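PDB 5D6A: predicted ATPase of the ABC class from Vibrio vulnificus, which binds the ATP analogue AMP-PNP and probably hydrolyses ATP as an ATPase of the ABC class. Local coordinates for residues A[187-201]-A[282-296]. Residues are numbered along the deposited sequence; the frame is centred on the assembly and turned at random.
Sequences HCQVVEDQEALREQL and IYNHIPGDGREYIVT. Unlike the reference sequence in segment 282-296: Gly288 (reference Ser).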
loop_
_atom_site.group_PDB
_atom_site.type_symbol
_atom_site.label_atom_id
_atom_site.label_comp_id
_atom_site.label_asym_id
_atom_site.label_seq_id
_atom_site.Cartn_x
_atom_site.Cartn_y
_atom_site.Cartn_z
ATOM N N HIS A 187 -0.715 2.924 -34.340
ATOM C CA HIS A 187 -0.126 2.834 -33.011
ATOM C C HIS A 187 1.061 3.795 -32.890
ATOM O O HIS A 187 1.142 4.582 -31.947
ATOM C CB HIS A 187 0.316 1.396 -32.737
ATOM C CG HIS A 187 0.652 1.126 -31.306
ATOM N ND1 HIS A 187 -0.276 0.655 -30.404
ATOM C CD2 HIS A 187 1.813 1.254 -30.623
ATOM C CE1 HIS A 187 0.298 0.506 -29.223
ATOM N NE2 HIS A 187 1.565 0.863 -29.329
ATOM N N CYS A 188 1.967 3.734 -33.863
ATOM C CA CYS A 188 3.151 4.595 -33.881
ATOM C C CYS A 188 2.802 6.072 -34.056
ATOM O O CYS A 188 3.500 6.943 -33.540
ATOM C CB CYS A 188 4.094 4.174 -35.008
ATOM S SG CYS A 188 4.684 2.474 -34.883
ATOM N N GLN A 189 1.730 6.345 -34.793
ATOM C CA GLN A 189 1.304 7.722 -35.049
ATOM C C GLN A 189 0.736 8.404 -33.815
ATOM O O GLN A 189 0.998 9.580 -33.584
ATOM C CB GLN A 189 0.285 7.760 -36.184
ATOM C CG GLN A 189 0.878 7.422 -37.537
ATOM C CD GLN A 189 -0.178 7.158 -38.586
ATOM O OE1 GLN A 189 -1.371 7.372 -38.356
ATOM N NE2 GLN A 189 0.253 6.682 -39.745
ATOM N N VAL A 190 -0.040 7.671 -33.025
ATOM C CA VAL A 190 -0.618 8.235 -31.809
ATOM C C VAL A 190 0.487 8.570 -30.814
ATOM O O VAL A 190 0.424 9.594 -30.136
ATOM C CB VAL A 190 -1.655 7.290 -31.167
ATOM C CG1 VAL A 190 -2.112 7.821 -29.817
ATOM C CG2 VAL A 190 -2.850 7.113 -32.093
ATOM N N VAL A 191 1.501 7.714 -30.735
ATOM C CA VAL A 191 2.626 7.952 -29.828
ATOM C C VAL A 191 3.448 9.136 -30.321
ATOM O O VAL A 191 3.878 9.971 -29.526
ATOM C CB VAL A 191 3.528 6.710 -29.685
ATOM C CG1 VAL A 191 4.723 7.018 -28.789
ATOM C CG2 VAL A 191 2.733 5.541 -29.122
ATOM N N GLU A 192 3.659 9.202 -31.633
ATOM C CA GLU A 192 4.414 10.301 -32.231
ATOM C C GLU A 192 3.682 11.618 -31.973
ATOM O O GLU A 192 4.308 12.638 -31.677
ATOM C CB GLU A 192 4.598 10.079 -33.735
ATOM C CG GLU A 192 5.487 11.111 -34.416
ATOM C CD GLU A 192 5.704 10.822 -35.891
ATOM O OE1 GLU A 192 4.807 10.230 -36.526
ATOM O OE2 GLU A 192 6.767 11.204 -36.424
ATOM N N ASP A 193 2.355 11.584 -32.089
ATOM C CA ASP A 193 1.534 12.761 -31.836
ATOM C C ASP A 193 1.660 13.186 -30.377
ATOM O O ASP A 193 1.767 14.375 -30.083
ATOM C CB ASP A 193 0.063 12.494 -32.181
ATOM C CG ASP A 193 -0.184 12.370 -33.680
ATOM O OD1 ASP A 193 0.774 12.510 -34.475
ATOM O OD2 ASP A 193 -1.351 12.143 -34.064
ATOM N N GLN A 194 1.646 12.212 -29.469
ATOM C CA GLN A 194 1.788 12.498 -28.040
ATOM C C GLN A 194 3.104 13.199 -27.716
ATOM O O GLN A 194 3.124 14.151 -26.935
ATOM C CB GLN A 194 1.642 11.221 -27.215
ATOM C CG GLN A 194 0.195 10.809 -27.027
ATOM C CD GLN A 194 0.040 9.456 -26.368
ATOM O OE1 GLN A 194 -0.412 9.356 -25.228
ATOM N NE2 GLN A 194 0.433 8.407 -27.074
ATOM N N GLU A 195 4.196 12.736 -28.317
ATOM C CA GLU A 195 5.494 13.360 -28.089
ATOM C C GLU A 195 5.482 14.773 -28.660
ATOM O O GLU A 195 5.915 15.718 -28.000
ATOM C CB GLU A 195 6.620 12.537 -28.721
ATOM C CG GLU A 195 8.015 13.125 -28.530
ATOM C CD GLU A 195 8.414 13.270 -27.068
ATOM O OE1 GLU A 195 7.815 12.593 -26.201
ATOM O OE2 GLU A 195 9.347 14.055 -26.788
ATOM N N ALA A 196 4.974 14.905 -29.885
ATOM C CA ALA A 196 4.882 16.199 -30.563
ATOM C C ALA A 196 4.067 17.201 -29.749
ATOM O O ALA A 196 4.442 18.361 -29.640
ATOM C CB ALA A 196 4.277 16.029 -31.948
ATOM N N LEU A 197 2.951 16.745 -29.182
ATOM C CA LEU A 197 2.099 17.600 -28.354
ATOM C C LEU A 197 2.801 17.970 -27.050
ATOM O O LEU A 197 2.647 19.084 -26.552
ATOM C CB LEU A 197 0.768 16.909 -28.046
ATOM C CG LEU A 197 -0.159 16.641 -29.235
ATOM C CD1 LEU A 197 -1.341 15.786 -28.805
ATOM C CD2 LEU A 197 -0.633 17.941 -29.867
ATOM N N ARG A 198 3.571 17.030 -26.501
ATOM C CA ARG A 198 4.302 17.279 -25.259
ATOM C C ARG A 198 5.422 18.299 -25.464
ATOM O O ARG A 198 5.694 19.102 -24.576
ATOM C CB ARG A 198 4.861 15.972 -24.671
ATOM C CG ARG A 198 5.634 16.176 -23.370
ATOM C CD ARG A 198 6.035 14.878 -22.680
ATOM N NE ARG A 198 4.884 14.123 -22.175
ATOM C CZ ARG A 198 4.281 13.117 -22.811
ATOM N NH1 ARG A 198 4.708 12.703 -24.001
ATOM N NH2 ARG A 198 3.244 12.512 -22.245
ATOM N N GLU A 199 6.055 18.273 -26.636
ATOM C CA GLU A 199 7.153 19.201 -26.934
ATOM C C GLU A 199 6.710 20.655 -27.114
ATOM O O GLU A 199 7.486 21.574 -26.847
ATOM C CB GLU A 199 7.942 18.741 -28.166
ATOM C CG GLU A 199 8.700 17.439 -27.945
ATOM C CD GLU A 199 9.592 17.043 -29.110
ATOM O OE1 GLU A 199 9.807 17.863 -30.031
ATOM O OE2 GLU A 199 10.094 15.900 -29.089
ATOM N N GLN A 200 5.470 20.867 -27.551
ATOM C CA GLN A 200 4.978 22.233 -27.764
ATOM C C GLN A 200 4.154 22.784 -26.594
ATOM O O GLN A 200 3.386 23.732 -26.762
ATOM C CB GLN A 200 4.212 22.344 -29.091
ATOM C CG GLN A 200 3.060 21.375 -29.263
ATOM C CD GLN A 200 2.404 21.499 -30.626
ATOM O OE1 GLN A 200 2.190 22.601 -31.128
ATOM N NE2 GLN A 200 2.064 20.365 -31.223
ATOM N N LEU A 201 4.323 22.194 -25.411
ATOM C CA LEU A 201 3.643 22.677 -24.214
ATOM C C LEU A 201 4.366 23.923 -23.734
ATOM O O LEU A 201 3.746 24.936 -23.408
ATOM C CB LEU A 201 3.660 21.624 -23.105
ATOM C CG LEU A 201 2.806 20.374 -23.303
ATOM C CD1 LEU A 201 3.073 19.370 -22.192
ATOM C CD2 LEU A 201 1.331 20.745 -23.358
ATOM N N ILE A 282 2.064 11.988 -17.853
ATOM C CA ILE A 282 3.521 12.138 -17.947
ATOM C C ILE A 282 4.038 11.009 -18.836
ATOM O O ILE A 282 5.154 11.071 -19.348
ATOM C CB ILE A 282 4.237 12.073 -16.579
ATOM C CG1 ILE A 282 3.929 10.747 -15.864
ATOM C CG2 ILE A 282 3.850 13.268 -15.715
ATOM C CD1 ILE A 282 4.623 10.595 -14.530
ATOM N N TYR A 283 3.218 9.967 -18.980
ATOM C CA TYR A 283 3.528 8.840 -19.848
ATOM C C TYR A 283 2.606 8.890 -21.053
ATOM O O TYR A 283 1.562 9.540 -21.018
ATOM C CB TYR A 283 3.280 7.499 -19.152
ATOM C CG TYR A 283 4.015 7.280 -17.856
ATOM C CD1 TYR A 283 5.384 7.044 -17.840
ATOM C CD2 TYR A 283 3.330 7.246 -16.651
ATOM C CE1 TYR A 283 6.056 6.819 -16.652
ATOM C CE2 TYR A 283 3.990 7.020 -15.460
ATOM C CZ TYR A 283 5.352 6.805 -15.464
ATOM O OH TYR A 283 6.012 6.577 -14.280
ATOM N N ASN A 284 2.989 8.186 -22.110
ATOM C CA ASN A 284 2.179 8.088 -23.313
ATOM C C ASN A 284 1.242 6.899 -23.149
ATOM O O ASN A 284 1.621 5.889 -22.557
ATOM C CB ASN A 284 3.066 7.876 -24.540
ATOM C CG ASN A 284 4.052 9.009 -24.759
ATOM O OD1 ASN A 284 3.772 10.168 -24.451
ATOM N ND2 ASN A 284 5.212 8.677 -25.306
ATOM N N HIS A 285 0.019 7.020 -23.660
ATOM C CA HIS A 285 -0.952 5.928 -23.573
ATOM C C HIS A 285 -1.321 5.371 -24.943
ATOM O O HIS A 285 -1.164 6.041 -25.967
ATOM C CB HIS A 285 -2.203 6.369 -22.811
ATOM C CG HIS A 285 -1.972 6.560 -21.344
ATOM N ND1 HIS A 285 -1.591 7.767 -20.799
ATOM C CD2 HIS A 285 -2.051 5.688 -20.310
ATOM C CE1 HIS A 285 -1.454 7.632 -19.492
ATOM N NE2 HIS A 285 -1.727 6.381 -19.170
ATOM N N ILE A 286 -1.812 4.133 -24.940
ATOM C CA ILE A 286 -2.192 3.442 -26.171
ATOM C C ILE A 286 -3.487 3.999 -26.752
ATOM O O ILE A 286 -4.243 4.668 -26.048
ATOM C CB ILE A 286 -2.369 1.923 -25.942
ATOM C CG1 ILE A 286 -3.571 1.638 -25.025
ATOM C CG2 ILE A 286 -1.085 1.317 -25.384
ATOM C CD1 ILE A 286 -3.807 0.168 -24.758
ATOM N N PRO A 287 -3.745 3.730 -28.046
ATOM C CA PRO A 287 -4.982 4.200 -28.662
ATOM C C PRO A 287 -6.216 3.589 -28.003
ATOM O O PRO A 287 -6.167 2.455 -27.523
ATOM C CB PRO A 287 -4.861 3.719 -30.114
ATOM C CG PRO A 287 -3.403 3.530 -30.342
ATOM C CD PRO A 287 -2.849 3.087 -29.027
ATOM N N GLY A 288 -7.305 4.351 -27.972
ATOM C CA GLY A 288 -8.558 3.895 -27.374
ATOM C C GLY A 288 -8.570 3.950 -25.855
ATOM O O GLY A 288 -9.607 3.717 -25.231
ATOM N N ASP A 289 -7.418 4.270 -25.262
ATOM C CA ASP A 289 -7.293 4.346 -23.811
ATOM C C ASP A 289 -8.129 5.469 -23.211
ATOM O O ASP A 289 -8.540 5.386 -22.053
ATOM C CB ASP A 289 -5.838 4.584 -23.424
ATOM C CG ASP A 289 -5.659 4.765 -21.934
ATOM O OD1 ASP A 289 -6.081 3.878 -21.164
ATOM O OD2 ASP A 289 -5.081 5.793 -21.532
ATOM N N GLY A 290 -8.350 6.523 -23.994
ATOM C CA GLY A 290 -9.115 7.678 -23.541
ATOM C C GLY A 290 -8.224 8.841 -23.135
ATOM O O GLY A 290 -8.681 9.982 -23.073
ATOM N N ARG A 291 -6.950 8.553 -22.863
ATOM C CA ARG A 291 -5.987 9.575 -22.450
ATOM C C ARG A 291 -4.837 9.760 -23.446
ATOM O O ARG A 291 -3.955 10.590 -23.217
ATOM C CB ARG A 291 -5.404 9.197 -21.085
ATOM C CG ARG A 291 -6.430 9.117 -19.967
ATOM C CD ARG A 291 -5.867 8.436 -18.729
ATOM N NE ARG A 291 -5.576 7.024 -18.985
ATOM C CZ ARG A 291 -5.128 6.159 -18.077
ATOM N NH1 ARG A 291 -4.909 6.537 -16.821
ATOM N NH2 ARG A 291 -4.905 4.897 -18.430
ATOM N N GLU A 292 -4.847 9.011 -24.550
ATOM C CA GLU A 292 -3.748 9.091 -25.531
ATOM C C GLU A 292 -3.547 10.469 -26.185
ATOM O O GLU A 292 -2.605 10.653 -26.949
ATOM C CB GLU A 292 -3.848 8.000 -26.618
ATOM C CG GLU A 292 -4.997 8.109 -27.621
ATOM C CD GLU A 292 -6.348 7.696 -27.071
ATOM O OE1 GLU A 292 -6.511 7.609 -25.833
ATOM O OE2 GLU A 292 -7.257 7.454 -27.893
ATOM N N TYR A 293 -4.438 11.419 -25.918
ATOM C CA TYR A 293 -4.260 12.768 -26.449
ATOM C C TYR A 293 -4.216 13.790 -25.320
ATOM O O TYR A 293 -4.625 14.943 -25.481
ATOM C CB TYR A 293 -5.302 13.104 -27.519
ATOM C CG TYR A 293 -5.019 12.402 -28.827
ATOM C CD1 TYR A 293 -4.039 12.884 -29.689
ATOM C CD2 TYR A 293 -5.721 11.260 -29.201
ATOM C CE1 TYR A 293 -3.762 12.250 -30.889
ATOM C CE2 TYR A 293 -5.454 10.618 -30.403
ATOM C CZ TYR A 293 -4.472 11.116 -31.241
ATOM O OH TYR A 293 -4.197 10.490 -32.438
ATOM N N ILE A 294 -3.700 13.343 -24.176
ATOM C CA ILE A 294 -3.509 14.195 -23.014
ATOM C C ILE A 294 -2.016 14.166 -22.716
ATOM O O ILE A 294 -1.429 13.093 -22.600
ATOM C CB ILE A 294 -4.268 13.696 -21.769
ATOM C CG1 ILE A 294 -5.750 13.464 -22.083
ATOM C CG2 ILE A 294 -4.129 14.703 -20.635
ATOM C CD1 ILE A 294 -6.555 12.964 -20.901
ATOM N N VAL A 295 -1.404 15.343 -22.619
ATOM C CA VAL A 295 0.022 15.442 -22.317
ATOM C C VAL A 295 0.249 16.374 -21.131
ATOM O O VAL A 295 -0.529 17.298 -20.894
ATOM C CB VAL A 295 0.845 15.931 -23.530
ATOM C CG1 VAL A 295 0.843 14.882 -24.631
ATOM C CG2 VAL A 295 0.321 17.266 -24.041
ATOM N N THR A 296 1.319 16.116 -20.390
ATOM C CA THR A 296 1.663 16.912 -19.225
ATOM C C THR A 296 3.179 16.994 -19.085
ATOM O O THR A 296 3.908 16.124 -19.554
ATOM C CB THR A 296 1.074 16.294 -17.939
ATOM O OG1 THR A 296 -0.345 16.155 -18.073
ATOM C CG2 THR A 296 1.377 17.154 -16.724
#
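Extended beyond CG, the side chain of Gln194 carries its amide from helix 181-199 to the backbone of His285. Arg198 places CG opposite its own backbone N (chi1 -180°) and then bends at chi3 (-67°), turning its guanidinium toward Asn284. Gln194 OE1 accepts from His285 N at 2.8 Å, nearly straight at 167°, and Gln194 NE2 donates to His285 O at 3.1 Å, on a lone pair in the carbonyl plane. A second bond from Gln194 NE2 to Val190 O, 3.3 Å long, ties the amide back to its own helix, consistent with the modelled placing of N and O, which the His285 bonds also support. Beside it, Arg198 NH1 meets Asn284 OD1 at 2.7 Å in the carbonyl plane; the NE bond to Thr296 O is weak, and NH2 also donates to Ser281 O. Val295 CG1 lies over one guanidinium face, and Val295 CG2 touches Leu201 CD2 at 3.7 Å. Leu197 CD1 meets the Tyr293 ring at its edge. One turn before Gln194, Val190 CG1 packs on Glu292 CG (3.6 Å) and Val190 CG2 on Pro287 CG (4.0 Å). The helix packs on the weakly bonded strand 284-285, paired with 124-125, and on 294-296, an outer strand beside 206-211. In this largely buried contact the Gln194 amide satisfies both N-H and C=O of His285, while oxygens of Asn284, Ser281 and, weakly, Thr296 probably stabilise the Arg198 charge, Glu195 being only a long salt-bridge partner.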